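PDB 4MJK: CRISPR protein from Archaeoglobus fulgidus, which probably serves as the Cas5 subunit of a type I-A Cascade complex, the RNA-guided surveillance machinery of CRISPR immunity. Local coordinates for residues A[77-82]-A[117-122]. Sequence-based numbering, arbitrary orientation.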
loop_
_atom_site.group_PDB
_atom_site.type_symbol
_atom_site.label_atom_id
_atom_site.label_comp_id
_atom_site.label_asym_id
_atom_site.label_seq_id
_atom_site.Cartn_x
_atom_site.Cartn_y
_atom_site.Cartn_z
ATOM N N THR A 77 -10.461 -1.421 -6.065
ATOM C CA THR A 77 -9.966 -1.867 -7.354
ATOM C C THR A 77 -8.445 -2.094 -7.195
ATOM O O THR A 77 -7.738 -1.276 -6.586
ATOM C CB THR A 77 -10.303 -0.816 -8.454
ATOM O OG1 THR A 77 -10.183 -1.403 -9.765
ATOM C CG2 THR A 77 -9.379 0.363 -8.355
ATOM N N PRO A 78 -7.938 -3.223 -7.702
ATOM C CA PRO A 78 -6.506 -3.521 -7.503
ATOM C C PRO A 78 -5.614 -2.680 -8.399
ATOM O O PRO A 78 -5.992 -2.323 -9.518
ATOM C CB PRO A 78 -6.385 -4.994 -7.904
ATOM C CG PRO A 78 -7.841 -5.507 -8.020
ATOM C CD PRO A 78 -8.646 -4.312 -8.391
ATOM N N LEU A 79 -4.425 -2.355 -7.915
ATOM C CA LEU A 79 -3.471 -1.631 -8.739
ATOM C C LEU A 79 -2.157 -2.377 -8.591
ATOM O O LEU A 79 -1.492 -2.260 -7.572
ATOM C CB LEU A 79 -3.350 -0.174 -8.256
ATOM C CG LEU A 79 -2.351 0.715 -8.994
ATOM C CD1 LEU A 79 -2.789 0.937 -10.434
ATOM C CD2 LEU A 79 -2.169 2.066 -8.264
ATOM N N ARG A 80 -1.815 -3.189 -9.585
ATOM C CA ARG A 80 -0.631 -4.030 -9.485
ATOM C C ARG A 80 0.605 -3.153 -9.611
ATOM O O ARG A 80 0.577 -2.134 -10.300
ATOM C CB ARG A 80 -0.641 -5.092 -10.580
ATOM C CG ARG A 80 -1.862 -5.991 -10.539
ATOM C CD ARG A 80 -1.941 -6.824 -11.802
ATOM N NE ARG A 80 -2.076 -5.979 -12.982
ATOM C CZ ARG A 80 -1.859 -6.395 -14.225
ATOM N NH1 ARG A 80 -1.491 -7.655 -14.453
ATOM N NH2 ARG A 80 -1.997 -5.550 -15.241
ATOM N N TYR A 81 1.695 -3.531 -8.953
ATOM C CA TYR A 81 2.898 -2.723 -9.116
ATOM C C TYR A 81 3.385 -2.798 -10.557
ATOM O O TYR A 81 4.057 -1.892 -11.050
ATOM C CB TYR A 81 3.986 -3.087 -8.106
ATOM C CG TYR A 81 4.051 -2.082 -6.977
ATOM C CD1 TYR A 81 3.359 -2.297 -5.796
ATOM C CD2 TYR A 81 4.775 -0.896 -7.111
ATOM C CE1 TYR A 81 3.399 -1.372 -4.767
ATOM C CE2 TYR A 81 4.823 0.044 -6.082
ATOM C CZ TYR A 81 4.127 -0.205 -4.917
ATOM O OH TYR A 81 4.163 0.695 -3.878
ATOM N N SER A 82 3.012 -3.863 -11.257
ATOM C CA SER A 82 3.337 -3.919 -12.678
ATOM C C SER A 82 2.607 -2.809 -13.445
ATOM O O SER A 82 3.181 -2.235 -14.371
ATOM C CB SER A 82 3.097 -5.318 -13.278
ATOM O OG SER A 82 1.727 -5.573 -13.501
ATOM N N ILE A 117 -1.500 -3.014 -4.773
ATOM C CA ILE A 117 -2.207 -2.079 -3.905
ATOM C C ILE A 117 -3.717 -2.250 -4.124
ATOM O O ILE A 117 -4.161 -2.482 -5.239
ATOM C CB ILE A 117 -1.750 -0.612 -4.203
ATOM C CG1 ILE A 117 -0.312 -0.406 -3.707
ATOM C CG2 ILE A 117 -2.700 0.414 -3.575
ATOM C CD1 ILE A 117 0.286 0.913 -4.138
ATOM N N LEU A 118 -4.504 -2.188 -3.063
ATOM C CA LEU A 118 -5.958 -2.187 -3.242
ATOM C C LEU A 118 -6.443 -0.777 -3.003
ATOM O O LEU A 118 -6.331 -0.255 -1.895
ATOM C CB LEU A 118 -6.641 -3.189 -2.303
ATOM C CG LEU A 118 -6.326 -4.663 -2.602
ATOM C CD1 LEU A 118 -6.798 -5.580 -1.468
ATOM C CD2 LEU A 118 -6.944 -5.115 -3.956
ATOM N N SER A 119 -6.914 -0.137 -4.066
ATOM C CA SER A 119 -7.347 1.258 -3.992
ATOM C C SER A 119 -8.841 1.330 -3.687
ATOM O O SER A 119 -9.670 0.869 -4.467
ATOM C CB SER A 119 -7.101 1.979 -5.322
ATOM O OG SER A 119 -5.783 1.785 -5.796
ATOM N N SER A 120 -9.187 1.924 -2.562
ATOM C CA SER A 120 -10.580 2.079 -2.214
ATOM C C SER A 120 -11.273 3.096 -3.120
ATOM O O SER A 120 -10.689 4.116 -3.512
ATOM C CB SER A 120 -10.718 2.500 -0.759
ATOM O OG SER A 120 -12.089 2.604 -0.418
ATOM N N LEU A 121 -12.530 2.812 -3.441
ATOM C CA LEU A 121 -13.350 3.708 -4.243
ATOM C C LEU A 121 -14.208 4.619 -3.363
ATOM O O LEU A 121 -14.945 5.460 -3.868
ATOM C CB LEU A 121 -14.249 2.905 -5.189
ATOM C CG LEU A 121 -13.439 2.067 -6.175
ATOM C CD1 LEU A 121 -14.327 1.100 -6.958
ATOM C CD2 LEU A 121 -12.629 2.974 -7.104
ATOM N N ASN A 122 -14.128 4.442 -2.055
ATOM C CA ASN A 122 -14.813 5.351 -1.143
ATOM C C ASN A 122 -13.889 5.656 0.030
ATOM O O ASN A 122 -12.693 5.384 -0.047
ATOM C CB ASN A 122 -16.175 4.786 -0.696
ATOM C CG ASN A 122 -16.050 3.498 0.102
ATOM O OD1 ASN A 122 -14.952 3.071 0.452
ATOM N ND2 ASN A 122 -17.186 2.873 0.396
#
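The ring of Y81 meets I117 obliquely: I117 CD1 lies 3.9 Å from Y81 CE1 and as near to Y81 OH. I117 keeps CG1 anti to the carbonyl carbon (chi1 -71°), which turns CG1 toward the phenol, and the extended chi2 carries CD1 on to its CE1 and OH. The ring lies beside the I117 end of an antiparallel pairing between strands 76-80 and 115-120, the latter the middle strand of a small three-stranded sheet. Two hydrogen-bonded pairs, T77 with S119 and L79 with I117, flank P78 opposite L118. The bond from L79 N to I117 O, at 2.7 Å, lies in the carbonyl plane, whereas I117 N sits 36° above the plane of the L79 carbonyl. On the face carrying T77, L79, I117 and S119, the second subunit packs: the Y81 hydroxyl bonds to L118 O of that neighbouring copy, and S119 OG to its Y81 OH. A leucine for Y81 in both copies would probably leave L118 O of the neighbouring subunit, and S119 OG of this one, without their phenol partners. On the other face, P78 offers CB to L118 CD2 at 4.0 Å; between the strands, P78 CA makes a bent CA-H...O contact with I117 O at 3.4 Å.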